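Local coordinates for large adhesion protein (Lap) involved in biofilm formation (Marinobacter hydrocarbonoclasticus, PDB 6XI3), which forms part of the extending region of a bacterial RTX adhesin, whose tandem Ig-like beta-sandwich domains bind calcium and probably help carry the adhesive end to its target, at residues A[88-93]-A[118-123]; A[129-134]-A[139-144]; A[145-150]-A[172-177]. One frame throughout, in Å; residues are numbered along the deposited sequence.

Contact 1: A[88-93]-A[118-123]; sequences VDISSL and GALDAT. With CA (calcium ion), chain E.
Leu120, at the end of strand 111-120, carries all of the apolar contact with segment 88-93, and its two methyl branches divide the work. Leu120 CD1 meets Ile90 CD1 at 4.0 Å, the two side chains sliding past each other in opposite directions. Leu120 CD2 turns instead to Leu93, lying 4.1 Å from Leu93 CB and close to its carbonyl oxygen as well. With CG anti to the backbone N (chi1 179°), the isobutyl group of Leu120 is extended into the interior, where Leu98 of strand 96-105 touches all three residues and Ile63 of strand 58-64 packs on Ile90 and Leu93.

Hydrogen bonds shape segment 88-93 from within. A type I beta turn runs from Ile90 to Leu93, closed by Leu93 N to Ile90 O at 2.9 Å. Just ahead of it, Asp89 OD1 accepts from both Ser91 N (3.0 Å) and Ser91 OG (2.7 Å), which approach from the same face of the carboxylate, one on its anti and one on its syn side; the first bond makes an Asx turn.

Metal coordination begins one residue beyond Leu120. Asp121 OD1 and Thr123 O each bind the calcium ion at 2.3 Å, and water 1 is a further ligand. Asp121 OD1 and Thr123 O lie 3.1 Å apart, a proximity the shared cation explains. Asp95, Asp149 and Asn205 complete the protein ligands, so the buried aliphatic cluster ends directly at an interdomain calcium site, characteristic of the linkers between the Ig-like beta-sandwich domains of this RTX adhesin.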
ATOM      1  N   VAL A  88      43.205 -14.680 -38.816  1.00 27.80           N
ATOM      2  CA  VAL A  88      43.013 -15.933 -38.037  1.00 25.75           C
ATOM      3  C   VAL A  88      41.594 -15.901 -37.452  1.00 24.87           C
ATOM      4  O   VAL A  88      41.243 -14.918 -36.814  1.00 25.00           O
ATOM      5  CB  VAL A  88      44.067 -16.097 -36.932  1.00 29.85           C
ATOM      6  CG1 VAL A  88      43.764 -17.307 -36.065  1.00 28.55           C
ATOM      7  CG2 VAL A  88      45.472 -16.173 -37.529  1.00 34.11           C
ATOM      8  N   ASP A  89      40.832 -16.957 -37.644  1.00 24.28           N
ATOM      9  CA  ASP A  89      39.423 -17.071 -37.190  1.00 26.50           C
ATOM     10  C   ASP A  89      39.367 -17.261 -35.672  1.00 26.70           C
ATOM     11  O   ASP A  89      39.746 -18.345 -35.201  1.00 26.77           O
ATOM     12  CB  ASP A  89      38.763 -18.266 -37.856  1.00 25.58           C
ATOM     13  CG  ASP A  89      37.246 -18.255 -37.721  1.00 28.17           C
ATOM     14  OD1 ASP A  89      36.671 -17.400 -36.959  1.00 28.91           O
ATOM     15  OD2 ASP A  89      36.658 -19.075 -38.390  1.00 30.06           O
ATOM     16  N   ILE A  90      38.859 -16.269 -34.946  1.00 25.04           N
ATOM     17  CA  ILE A  90      38.621 -16.401 -33.480  1.00 26.88           C
ATOM     18  C   ILE A  90      37.123 -16.338 -33.157  1.00 29.65           C
ATOM     19  O   ILE A  90      36.791 -16.138 -31.974  1.00 25.87           O
ATOM     20  CB  ILE A  90      39.460 -15.381 -32.703  1.00 27.97           C
ATOM     21  CG1 ILE A  90      39.223 -13.947 -33.166  1.00 28.94           C
ATOM     22  CG2 ILE A  90      40.941 -15.774 -32.837  1.00 31.24           C
ATOM     23  CD1 ILE A  90      39.949 -12.920 -32.328  1.00 30.14           C
ATOM     24  N   SER A  91      36.273 -16.684 -34.123  1.00 26.20           N
ATOM     25  CA  SER A  91      34.804 -16.756 -33.923  1.00 29.97           C
ATOM     26  C   SER A  91      34.459 -17.895 -32.956  1.00 31.39           C
ATOM     27  O   SER A  91      33.412 -17.815 -32.341  1.00 29.08           O
ATOM     28  CB  SER A  91      34.059 -16.897 -35.220  1.00 26.98           C
ATOM     29  OG  SER A  91      34.356 -18.143 -35.816  1.00 29.22           O
ATOM     30  N   SER A  92      35.311 -18.905 -32.805  1.00 31.15           N
ATOM     31  CA  SER A  92      35.113 -20.000 -31.821  1.00 29.99           C
ATOM     32  C   SER A  92      35.362 -19.485 -30.396  1.00 30.12           C
ATOM     33  O   SER A  92      35.005 -20.188 -29.464  1.00 28.45           O
ATOM     34  CB  SER A  92      35.985 -21.190 -32.144  1.00 33.29           C
ATOM     35  OG  SER A  92      37.367 -20.878 -31.996  1.00 32.56           O
ATOM     36  N   LEU A  93      36.003 -18.333 -30.205  1.00 25.70           N
ATOM     37  CA  LEU A  93      36.416 -17.918 -28.853  1.00 27.05           C
ATOM     38  C   LEU A  93      35.329 -17.009 -28.274  1.00 31.70           C
ATOM     39  O   LEU A  93      34.586 -16.375 -29.061  1.00 29.39           O
ATOM     40  CB  LEU A  93      37.765 -17.211 -28.871  1.00 25.99           C
ATOM     41  CG  LEU A  93      38.903 -18.037 -29.477  1.00 27.17           C
ATOM     42  CD1 LEU A  93      40.219 -17.274 -29.409  1.00 26.26           C
ATOM     43  CD2 LEU A  93      39.022 -19.381 -28.788  1.00 26.64           C
ATOM     44  N   GLY A 118      45.714  -9.880 -25.560  1.00 27.52           N
ATOM     45  CA  GLY A 118      44.807  -8.857 -26.099  1.00 27.04           C
ATOM     46  C   GLY A 118      43.442  -9.089 -25.501  1.00 26.62           C
ATOM     47  O   GLY A 118      43.324  -9.959 -24.598  1.00 30.33           O
ATOM     48  N   ALA A 119      42.448  -8.373 -25.982  1.00 27.51           N
ATOM     49  CA  ALA A 119      41.056  -8.495 -25.495  1.00 29.11           C
ATOM     50  C   ALA A 119      40.138  -8.692 -26.710  1.00 30.75           C
ATOM     51  O   ALA A 119      40.437  -8.112 -27.775  1.00 32.03           O
ATOM     52  CB  ALA A 119      40.730  -7.257 -24.694  1.00 31.48           C
ATOM     53  N   LEU A 120      39.102  -9.525 -26.563  1.00 29.16           N
ATOM     54  CA  LEU A 120      38.057  -9.761 -27.579  1.00 30.05           C
ATOM     55  C   LEU A 120      36.728  -9.205 -27.042  1.00 30.00           C
ATOM     56  O   LEU A 120      36.376  -9.526 -25.882  1.00 26.78           O
ATOM     57  CB  LEU A 120      37.950 -11.266 -27.819  1.00 29.29           C
ATOM     58  CG  LEU A 120      36.893 -11.728 -28.823  1.00 30.93           C
ATOM     59  CD1 LEU A 120      37.121 -11.139 -30.212  1.00 30.84           C
ATOM     60  CD2 LEU A 120      36.876 -13.247 -28.913  1.00 31.79           C
ATOM     61  N   ASP A 121      36.024  -8.433 -27.872  1.00 30.00           N
ATOM     62  CA  ASP A 121      34.684  -7.873 -27.548  1.00 29.01           C
ATOM     63  C   ASP A 121      33.857  -7.841 -28.829  1.00 27.80           C
ATOM     64  O   ASP A 121      33.687  -6.776 -29.408  1.00 31.84           O
ATOM     65  CB  ASP A 121      34.791  -6.528 -26.844  1.00 28.03           C
ATOM     66  CG  ASP A 121      33.445  -6.028 -26.303  1.00 28.65           C
ATOM     67  OD1 ASP A 121      32.442  -6.799 -26.274  1.00 25.96           O
ATOM     68  OD2 ASP A 121      33.432  -4.902 -25.874  1.00 29.96           O
ATOM     69  N   ALA A 122      33.499  -9.033 -29.280  1.00 29.20           N
ATOM     70  CA  ALA A 122      32.723  -9.307 -30.490  1.00 32.00           C
ATOM     71  C   ALA A 122      31.240  -9.323 -30.135  1.00 33.72           C
ATOM     72  O   ALA A 122      30.480  -9.267 -31.074  1.00 34.07           O
ATOM     73  CB  ALA A 122      33.137 -10.629 -31.089  1.00 29.52           C
ATOM     74  N   THR A 123      30.861  -9.463 -28.856  1.00 33.63           N
ATOM     75  CA  THR A 123      29.424  -9.595 -28.454  1.00 35.75           C
ATOM     76  C   THR A 123      29.057  -8.532 -27.403  1.00 33.79           C
ATOM     77  O   THR A 123      29.753  -8.433 -26.371  1.00 33.51           O
ATOM     78  CB  THR A 123      29.119 -11.024 -27.989  1.00 36.45           C
ATOM     79  OG1 THR A 123      29.563 -11.936 -28.990  1.00 38.51           O
ATOM     80  CG2 THR A 123      27.646 -11.280 -27.763  1.00 37.80           C
TER
HETATM   81 CA    CA E 504      31.512  -8.400 -24.946  1.00 27.58          CA
HETATM   82  O   HOH W   1      30.451  -6.684 -23.670  1.00 34.54           O

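Contact 2: A[129-134]-A[139-144]; sequences VSVGTI and QTVNLS
Val131 sits between two partners on the inward face of the hairpin, giving one methyl to each. Val131 CG1 meets Val141 CG2 at 4.0 Å with the side chains nearly at right angles, while Val131 CG2 reaches Leu143 CD2 at 3.9 Å on a more oblique line. Val141 CG2 stands anti to its own backbone N, a placing that carries the methyl across the strand pair, close also to Thr133 O and to Ile134 CG1. Val197 of strand 193-202 packs against Val131 and Leu143 from the facing sheet.

On the other face, Thr133 and Asn142 lie side by side and point the same way, Thr133 OG1 3.7 Å from Asn142 ND2. Water 3 bonds to Thr140 OG1 and, weakly, to Thr133 OG1 and Asn142 OD1, the last having its stronger partner in Gly184 N. Further along, water 2 joins the hydroxyls of Ser130 and Ser144.

Between the faces, Ser130 and Ser144 exchange two backbone bonds. Asn142 O accepts from Gly132 N at 2.8 Å, the donor tilted 32° from the carbonyl plane, and more weakly from Thr133 N at 3.4 Å. Two residues thus oppose one: a classic beta bulge in the antiparallel hairpin at the edge of an Ig-like sandwich sheet.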
ATOM      1  N   VAL A 129      15.138  -9.411 -17.630  1.00 26.78           N
ATOM      2  CA  VAL A 129      14.408 -10.145 -16.566  1.00 28.62           C
ATOM      3  C   VAL A 129      12.908  -9.948 -16.786  1.00 31.68           C
ATOM      4  O   VAL A 129      12.506  -8.876 -17.245  1.00 28.70           O
ATOM      5  CB  VAL A 129      14.814  -9.695 -15.167  1.00 27.06           C
ATOM      6  CG1 VAL A 129      14.358  -8.275 -14.871  1.00 28.05           C
ATOM      7  CG2 VAL A 129      14.268 -10.685 -14.151  1.00 27.47           C
ATOM      8  N   SER A 130      12.117 -10.965 -16.493  1.00 31.96           N
ATOM      9  CA  SER A 130      10.656 -10.872 -16.690  1.00 35.74           C
ATOM     10  C   SER A 130       9.945 -11.673 -15.603  1.00 35.71           C
ATOM     11  O   SER A 130      10.419 -12.774 -15.230  1.00 30.48           O
ATOM     12  CB  SER A 130      10.278 -11.261 -18.099  1.00 37.99           C
ATOM     13  OG  SER A 130       9.869 -12.602 -18.164  1.00 46.80           O
ATOM     14  N   VAL A 131       8.879 -11.087 -15.065  1.00 28.32           N
ATOM     15  CA  VAL A 131       8.033 -11.767 -14.061  1.00 28.54           C
ATOM     16  C   VAL A 131       7.111 -12.723 -14.800  1.00 25.21           C
ATOM     17  O   VAL A 131       6.357 -12.290 -15.651  1.00 27.09           O
ATOM     18  CB  VAL A 131       7.247 -10.771 -13.207  1.00 29.95           C
ATOM     19  CG1 VAL A 131       6.283 -11.510 -12.289  1.00 31.39           C
ATOM     20  CG2 VAL A 131       8.197  -9.915 -12.414  1.00 31.95           C
ATOM     21  N   GLY A 132       7.193 -14.004 -14.488  1.00 27.01           N
ATOM     22  CA  GLY A 132       6.270 -14.994 -15.062  1.00 26.35           C
ATOM     23  C   GLY A 132       4.932 -14.897 -14.363  1.00 27.51           C
ATOM     24  O   GLY A 132       3.887 -14.819 -15.042  1.00 25.78           O
ATOM     25  N   THR A 133       4.951 -15.008 -13.042  1.00 28.22           N
ATOM     26  CA  THR A 133       3.733 -14.816 -12.226  1.00 31.24           C
ATOM     27  C   THR A 133       4.128 -14.267 -10.867  1.00 29.51           C
ATOM     28  O   THR A 133       5.182 -14.661 -10.334  1.00 25.84           O
ATOM     29  CB  THR A 133       2.911 -16.082 -11.943  1.00 34.73           C
ATOM     30  OG1 THR A 133       3.688 -16.998 -11.187  1.00 42.12           O
ATOM     31  CG2 THR A 133       2.457 -16.801 -13.177  1.00 41.23           C
ATOM     32  N   ILE A 134       3.257 -13.429 -10.335  1.00 27.95           N
ATOM     33  CA  ILE A 134       3.186 -13.150  -8.888  1.00 27.42           C
ATOM     34  C   ILE A 134       1.984 -13.936  -8.392  1.00 27.71           C
ATOM     35  O   ILE A 134       0.853 -13.583  -8.742  1.00 28.63           O
ATOM     36  CB  ILE A 134       3.084 -11.642  -8.615  1.00 28.61           C
ATOM     37  CG1 ILE A 134       4.328 -10.908  -9.116  1.00 30.28           C
ATOM     38  CG2 ILE A 134       2.822 -11.355  -7.141  1.00 30.83           C
ATOM     39  CD1 ILE A 134       4.094  -9.412  -9.342  1.00 30.19           C
ATOM     40  N   GLN A 139       2.104 -16.354  -2.138  1.00 30.09           N
ATOM     41  CA  GLN A 139       3.069 -15.245  -1.850  1.00 28.14           C
ATOM     42  C   GLN A 139       4.434 -15.661  -2.397  1.00 25.42           C
ATOM     43  O   GLN A 139       5.416 -15.707  -1.636  1.00 26.00           O
ATOM     44  CB  GLN A 139       3.094 -14.899  -0.356  1.00 29.56           C
ATOM     45  CG  GLN A 139       1.694 -14.631   0.189  1.00 30.15           C
ATOM     46  CD  GLN A 139       1.618 -13.936   1.534  1.00 29.26           C
ATOM     47  OE1 GLN A 139       2.430 -13.098   1.891  1.00 35.56           O
ATOM     48  NE2 GLN A 139       0.543 -14.199   2.236  1.00 30.54           N
ATOM     49  N   THR A 140       4.459 -16.023  -3.669  1.00 25.31           N
ATOM     50  CA  THR A 140       5.697 -16.429  -4.380  1.00 25.77           C
ATOM     51  C   THR A 140       5.758 -15.748  -5.740  1.00 24.38           C
ATOM     52  O   THR A 140       4.743 -15.231  -6.209  1.00 25.00           O
ATOM     53  CB  THR A 140       5.793 -17.948  -4.552  1.00 27.27           C
ATOM     54  OG1 THR A 140       4.694 -18.362  -5.366  1.00 28.45           O
ATOM     55  CG2 THR A 140       5.772 -18.711  -3.246  1.00 27.85           C
ATOM     56  N   VAL A 141       6.949 -15.697  -6.323  1.00 23.99           N
ATOM     57  CA  VAL A 141       7.135 -15.132  -7.673  1.00 27.58           C
ATOM     58  C   VAL A 141       7.980 -16.124  -8.476  1.00 27.26           C
ATOM     59  O   VAL A 141       8.910 -16.741  -7.888  1.00 28.48           O
ATOM     60  CB  VAL A 141       7.738 -13.720  -7.612  1.00 30.75           C
ATOM     61  CG1 VAL A 141       9.025 -13.687  -6.821  1.00 36.42           C
ATOM     62  CG2 VAL A 141       7.972 -13.173  -9.009  1.00 32.36           C
ATOM     63  N   ASN A 142       7.568 -16.350  -9.720  1.00 25.79           N
ATOM     64  CA  ASN A 142       8.377 -17.029 -10.764  1.00 28.06           C
ATOM     65  C   ASN A 142       8.979 -15.946 -11.657  1.00 27.80           C
ATOM     66  O   ASN A 142       8.208 -15.059 -12.118  1.00 25.58           O
ATOM     67  CB  ASN A 142       7.534 -18.021 -11.572  1.00 27.33           C
ATOM     68  CG  ASN A 142       6.939 -19.124 -10.725  1.00 29.82           C
ATOM     69  OD1 ASN A 142       7.293 -19.286  -9.548  1.00 26.46           O
ATOM     70  ND2 ASN A 142       6.028 -19.891 -11.309  1.00 29.17           N
ATOM     71  N   LEU A 143      10.293 -16.004 -11.856  1.00 27.77           N
ATOM     72  CA  LEU A 143      11.105 -15.034 -12.635  1.00 28.39           C
ATOM     73  C   LEU A 143      11.837 -15.844 -13.689  1.00 29.54           C
ATOM     74  O   LEU A 143      12.246 -16.976 -13.389  1.00 26.86           O
ATOM     75  CB  LEU A 143      12.186 -14.377 -11.763  1.00 32.36           C
ATOM     76  CG  LEU A 143      11.724 -13.558 -10.568  1.00 39.96           C
ATOM     77  CD1 LEU A 143      12.902 -13.123  -9.726  1.00 41.37           C
ATOM     78  CD2 LEU A 143      10.921 -12.342 -11.002  1.00 45.60           C
ATOM     79  N   SER A 144      12.145 -15.236 -14.814  1.00 28.20           N
ATOM     80  CA  SER A 144      13.046 -15.859 -15.799  1.00 32.12           C
ATOM     81  C   SER A 144      13.741 -14.718 -16.520  1.00 32.11           C
ATOM     82  O   SER A 144      13.325 -13.582 -16.323  1.00 29.10           O
ATOM     83  CB  SER A 144      12.311 -16.787 -16.722  1.00 34.68           C
ATOM     84  OG  SER A 144      11.582 -16.051 -17.683  1.00 38.32           O
TER
HETATM   85  O   HOH W   2       9.232 -15.537 -17.128  1.00 36.55           O
HETATM   86  O   HOH W   3       5.031 -18.175  -8.211  1.00 40.76           O

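Contact 3: A[145-150]-A[172-177]; sequences GTTTDV and ATVGAD. With CA (calcium ion), chain E.
Val174 spreads its two methyls over segment 145-150, one methyl against Thr147, the other against Val150. A chi1 of 174° sets CG1 anti to the backbone N, and from there Val174 CG1 lies 3.7 Å from Thr147 OG1 and near the carbonyl oxygen of Val150. Val174 CG2, beside the backbone N, meets Val150 CG1 at 3.9 Å. Val150 has nearly the same first torsion (178°), yet the two valines cross at about a right angle and touch through one methyl each.

Thr147 holds OG1 between its backbone N and carbonyl carbon (chi1 65°). The hydroxyl can therefore lie against Val174 while hydrogen-bonding to Gly178 O. Beside it, water 4 accepts from Thr147 N at 3.2 Å and donates to Asp177 O at 3.1 Å, tying strand 140-148 to the loop after strand 167-173. In the Ig-like beta sandwich, these contacts bring the end of strand 140-148 in one sheet, and the residues just beyond it, against the chain leaving strand 167-173, an edge strand of the other.

Asp149 leads away from this apolar patch. The carboxylate of Asp149 splits its duties: OD2 binds the calcium ion at 2.1 Å, while OD1 forms a salt bridge with Arg204 NH1. The guanidinium group probably steadies the carboxylate and offsets part of its charge. Asp95, Asp121, Thr123 and Asn205 supply the other protein ligands, and water 1 sits 2.4 Å from the metal.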
ATOM      1  N   GLY A 145      14.788 -15.026 -17.273  1.00 30.60           N
ATOM      2  CA  GLY A 145      15.460 -14.011 -18.079  1.00 28.24           C
ATOM      3  C   GLY A 145      16.452 -14.623 -19.033  1.00 27.30           C
ATOM      4  O   GLY A 145      16.576 -15.854 -19.088  1.00 29.04           O
ATOM      5  N   THR A 146      17.146 -13.742 -19.727  1.00 27.63           N
ATOM      6  CA  THR A 146      18.084 -14.059 -20.820  1.00 30.08           C
ATOM      7  C   THR A 146      19.313 -13.235 -20.519  1.00 28.68           C
ATOM      8  O   THR A 146      19.168 -12.199 -19.852  1.00 26.37           O
ATOM      9  CB  THR A 146      17.531 -13.709 -22.215  1.00 29.06           C
ATOM     10  OG1 THR A 146      17.348 -12.291 -22.265  1.00 29.98           O
ATOM     11  CG2 THR A 146      16.234 -14.409 -22.533  1.00 30.85           C
ATOM     12  N   THR A 147      20.461 -13.665 -21.028  1.00 28.43           N
ATOM     13  CA  THR A 147      21.670 -12.822 -21.025  1.00 28.20           C
ATOM     14  C   THR A 147      22.350 -12.958 -22.374  1.00 27.04           C
ATOM     15  O   THR A 147      22.109 -13.948 -23.048  1.00 27.51           O
ATOM     16  CB  THR A 147      22.616 -13.210 -19.874  1.00 27.70           C
ATOM     17  OG1 THR A 147      23.094 -14.534 -20.093  1.00 24.17           O
ATOM     18  CG2 THR A 147      21.928 -13.109 -18.530  1.00 29.44           C
ATOM     19  N   THR A 148      23.241 -12.021 -22.662  1.00 29.00           N
ATOM     20  CA  THR A 148      24.154 -12.045 -23.821  1.00 31.14           C
ATOM     21  C   THR A 148      25.550 -11.712 -23.295  1.00 27.67           C
ATOM     22  O   THR A 148      25.677 -10.746 -22.538  1.00 24.26           O
ATOM     23  CB  THR A 148      23.685 -11.036 -24.885  1.00 34.39           C
ATOM     24  OG1 THR A 148      22.344 -11.373 -25.222  1.00 37.20           O
ATOM     25  CG2 THR A 148      24.526 -11.057 -26.137  1.00 37.54           C
ATOM     26  N   ASP A 149      26.561 -12.485 -23.699  1.00 29.13           N
ATOM     27  CA  ASP A 149      27.968 -12.300 -23.274  1.00 26.16           C
ATOM     28  C   ASP A 149      28.139 -12.393 -21.749  1.00 24.43           C
ATOM     29  O   ASP A 149      29.062 -11.784 -21.222  1.00 25.77           O
ATOM     30  CB  ASP A 149      28.546 -10.966 -23.745  1.00 28.46           C
ATOM     31  CG  ASP A 149      30.071 -11.056 -23.845  1.00 26.39           C
ATOM     32  OD1 ASP A 149      30.531 -12.195 -23.956  1.00 26.62           O
ATOM     33  OD2 ASP A 149      30.755 -10.011 -23.743  1.00 27.80           O
ATOM     34  N   VAL A 150      27.303 -13.154 -21.063  1.00 27.11           N
ATOM     35  CA  VAL A 150      27.513 -13.519 -19.634  1.00 30.41           C
ATOM     36  C   VAL A 150      27.841 -15.010 -19.576  1.00 30.05           C
ATOM     37  O   VAL A 150      27.088 -15.785 -20.171  1.00 28.49           O
ATOM     38  CB  VAL A 150      26.264 -13.205 -18.791  1.00 33.66           C
ATOM     39  CG1 VAL A 150      26.456 -13.634 -17.333  1.00 33.66           C
ATOM     40  CG2 VAL A 150      25.904 -11.741 -18.903  1.00 34.00           C
ATOM     41  N   ALA A 172      20.417 -16.435  -9.148  1.00 28.95           N
ATOM     42  CA  ALA A 172      20.164 -17.476 -10.154  1.00 27.29           C
ATOM     43  C   ALA A 172      21.444 -17.699 -10.953  1.00 26.50           C
ATOM     44  O   ALA A 172      22.193 -16.738 -11.179  1.00 27.98           O
ATOM     45  CB  ALA A 172      19.026 -17.086 -11.063  1.00 27.93           C
ATOM     46  N   THR A 173      21.582 -18.907 -11.457  1.00 28.85           N
ATOM     47  CA  THR A 173      22.762 -19.354 -12.237  1.00 32.20           C
ATOM     48  C   THR A 173      22.438 -19.268 -13.729  1.00 30.32           C
ATOM     49  O   THR A 173      21.394 -19.780 -14.156  1.00 28.16           O
ATOM     50  CB  THR A 173      23.151 -20.771 -11.799  1.00 35.19           C
ATOM     51  OG1 THR A 173      23.538 -20.616 -10.436  1.00 38.04           O
ATOM     52  CG2 THR A 173      24.283 -21.356 -12.614  1.00 38.16           C
ATOM     53  N   VAL A 174      23.308 -18.612 -14.476  1.00 32.84           N
ATOM     54  CA  VAL A 174      23.216 -18.516 -15.951  1.00 32.03           C
ATOM     55  C   VAL A 174      23.541 -19.893 -16.548  1.00 35.06           C
ATOM     56  O   VAL A 174      24.613 -20.436 -16.214  1.00 36.11           O
ATOM     57  CB  VAL A 174      24.157 -17.410 -16.443  1.00 32.84           C
ATOM     58  CG1 VAL A 174      24.224 -17.354 -17.960  1.00 34.22           C
ATOM     59  CG2 VAL A 174      23.745 -16.067 -15.866  1.00 37.01           C
ATOM     60  N   GLY A 175      22.644 -20.415 -17.392  1.00 31.36           N
ATOM     61  CA  GLY A 175      22.785 -21.690 -18.117  1.00 33.82           C
ATOM     62  C   GLY A 175      23.663 -21.556 -19.361  1.00 35.94           C
ATOM     63  O   GLY A 175      24.153 -20.438 -19.666  1.00 31.96           O
ATOM     64  N   ALA A 176      23.833 -22.664 -20.083  1.00 40.90           N
ATOM     65  CA  ALA A 176      24.672 -22.757 -21.301  1.00 41.35           C
ATOM     66  C   ALA A 176      24.112 -21.815 -22.371  1.00 35.60           C
ATOM     67  O   ALA A 176      24.909 -21.124 -23.018  1.00 34.24           O
ATOM     68  CB  ALA A 176      24.748 -24.196 -21.779  1.00 43.83           C
ATOM     69  N   ASP A 177      22.788 -21.716 -22.500  1.00 35.77           N
ATOM     70  CA  ASP A 177      22.136 -20.826 -23.509  1.00 35.42           C
ATOM     71  C   ASP A 177      22.011 -19.385 -22.982  1.00 35.11           C
ATOM     72  O   ASP A 177      21.399 -18.546 -23.677  1.00 35.10           O
ATOM     73  CB  ASP A 177      20.769 -21.375 -23.918  1.00 40.43           C
ATOM     74  CG  ASP A 177      19.715 -21.335 -22.816  1.00 46.14           C
ATOM     75  OD1 ASP A 177      20.031 -20.850 -21.709  1.00 46.06           O
ATOM     76  OD2 ASP A 177      18.593 -21.820 -23.059  1.00 51.19           O
TER
HETATM   77 CA    CA E 504      31.512  -8.400 -24.946  1.00 27.58          CA
HETATM   78  O   HOH W   4      19.633 -16.107 -22.940  1.00 38.24           O
HETATM   79  O   HOH W   1      30.451  -6.684 -23.670  1.00 34.54           O

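Contacts 1 and 3 are small and buried, each bringing together parts of the two facing sheets of its domain through a few side chains, wholly aliphatic in contact 1 and joined in contact 3 by a threonine hydroxyl and a bridging water. Contact 2 is broader and only partly buried: it joins neighbouring strands of one sheet, with backbone bonds between an apolar face and a watered one. Strand 140-148 runs through contacts 2 and 3, whose centres are 17 Å apart. Contacts 1 and 3 belong to successive domains but meet at the shared calcium ion and water 1. Chemistry thus follows position: mainly apolar inside, hydrogen-bonded along the sheet, and metal-binding at the junction.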